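Local coordinates for amyloid beta A4 protein-binding family B member 1 (Homo sapiens, PDB 2HO2) that binds polyproline ligands, such as a peptide of hMena, through its WW domain, a small three-stranded antiparallel sheet, at residues D3-A6 with G7-R10. Numbering follows the deposited sequence. Where two conformers were deposited one is given.
Sequences DLPA and GWMR
Asp3 and Arg10 join the two ends of this turn-linked segment by a salt bridge. Both terminal nitrogens of the guanidinium converge on one carboxylate oxygen: NH1 of Arg10 meets OD1 of Asp3 at 2.9 Å, using the oxygen's syn lone pair, while NH2 meets the same OD1 at 3.3 Å, from above the carboxylate plane and less straight (137°). The two flat groups stand nearly perpendicular, 89° apart, so this is not a coplanar two-oxygen pairing. A bend at chi3 of Arg10 (-92°) turns its end back toward Asp3.

Leu4 packs its methyls on the charged group by van der Waals contact: CD2 lies 3.6 Å from NH2 of Arg10, and CD1 sits over one guanidinium face, offset toward its rim. The apolar pairs are Leu4 CB with Trp8 CB at 4.0 Å and Pro5 CB with CD1 of the Trp8 indole at 3.9 Å. Leu4, Pro5 and Trp8 also touch Pro32; the Trp8-Pro32 pairing is the familiar packing of the first Trp on the C-terminal Pro in WW domains. Replacing Leu4 by an alanine would probably open a gap beneath the guanidinium and weaken the packing on Tyr19 and Pro32.

Trp8 N donates to Pro5 O at 3.1 Å, closing a type II beta turn from Pro5 to Trp8. Gly7 holds its third position with a positive phi, where a CB would run into Ala6 O. A water bridges Pro5 O (2.7 Å) and Trp8 O (2.6 Å). The surface ion pair thus probably adds to the turn and the Trp8 packing in keeping residues 3-6 against strand 8-12.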
# COMPACT_ATOMS: atom_id res chain seq x y z
N ASP A 3 -6.55 -10.54 1.88
CA ASP A 3 -5.97 -10.97 3.15
C ASP A 3 -5.61 -9.77 4.06
O ASP A 3 -5.00 -9.93 5.12
CB ASP A 3 -4.74 -11.85 2.90
CG ASP A 3 -3.72 -11.21 1.97
OD1 ASP A 3 -3.72 -9.97 1.78
OD2 ASP A 3 -2.91 -11.97 1.40
N LEU A 4 -6.00 -8.59 3.62
CA LEU A 4 -5.79 -7.35 4.33
C LEU A 4 -7.10 -6.70 4.67
O LEU A 4 -8.14 -7.03 4.08
CB LEU A 4 -4.97 -6.41 3.44
CG LEU A 4 -3.55 -6.81 3.05
CD1 LEU A 4 -2.95 -5.80 2.14
CD2 LEU A 4 -2.67 -7.01 4.29
N PRO A 5 -7.11 -5.74 5.62
CA PRO A 5 -8.31 -5.09 5.93
C PRO A 5 -8.83 -4.36 4.73
O PRO A 5 -8.09 -3.99 3.80
CB PRO A 5 -7.92 -4.15 7.08
CG PRO A 5 -6.79 -4.74 7.66
CD PRO A 5 -6.04 -5.21 6.47
N ALA A 6 -10.12 -4.10 4.73
CA ALA A 6 -10.77 -3.41 3.67
C ALA A 6 -10.03 -2.12 3.34
O ALA A 6 -9.62 -1.33 4.21
CB ALA A 6 -12.24 -3.11 4.09
N GLY A 7 -9.86 -1.89 2.06
CA GLY A 7 -9.23 -0.68 1.56
C GLY A 7 -7.74 -0.76 1.30
O GLY A 7 -7.24 0.13 0.69
N TRP A 8 -7.07 -1.79 1.80
CA TRP A 8 -5.61 -1.89 1.68
C TRP A 8 -5.21 -2.80 0.56
O TRP A 8 -5.79 -3.87 0.33
CB TRP A 8 -5.04 -2.40 3.00
CG TRP A 8 -5.07 -1.46 4.11
CD1 TRP A 8 -5.99 -1.38 5.13
CD2 TRP A 8 -4.09 -0.48 4.41
NE1 TRP A 8 -5.65 -0.41 6.02
CE2 TRP A 8 -4.46 0.14 5.62
CE3 TRP A 8 -2.89 -0.09 3.80
CZ2 TRP A 8 -3.72 1.13 6.19
CZ3 TRP A 8 -2.14 0.94 4.38
CH2 TRP A 8 -2.56 1.51 5.57
N MET A 9 -4.12 -2.41 -0.10
CA MET A 9 -3.45 -3.27 -1.06
C MET A 9 -1.95 -3.27 -0.84
O MET A 9 -1.32 -2.33 -0.39
CB MET A 9 -3.72 -2.88 -2.51
CG MET A 9 -5.16 -2.66 -2.84
SD MET A 9 -5.64 -2.75 -4.58
CE MET A 9 -7.40 -3.02 -4.36
N ARG A 10 -1.39 -4.39 -1.15
CA ARG A 10 0.04 -4.60 -1.13
C ARG A 10 0.68 -4.14 -2.44
O ARG A 10 0.23 -4.48 -3.53
CB ARG A 10 0.28 -6.13 -0.93
CG ARG A 10 1.46 -6.53 -0.35
CD ARG A 10 1.40 -8.10 -0.16
NE ARG A 10 0.88 -8.58 1.14
CZ ARG A 10 -0.31 -9.12 1.37
NH1 ARG A 10 -1.25 -9.27 0.43
NH2 ARG A 10 -0.60 -9.48 2.60
O HOH W 1 -7.72 -5.26 1.42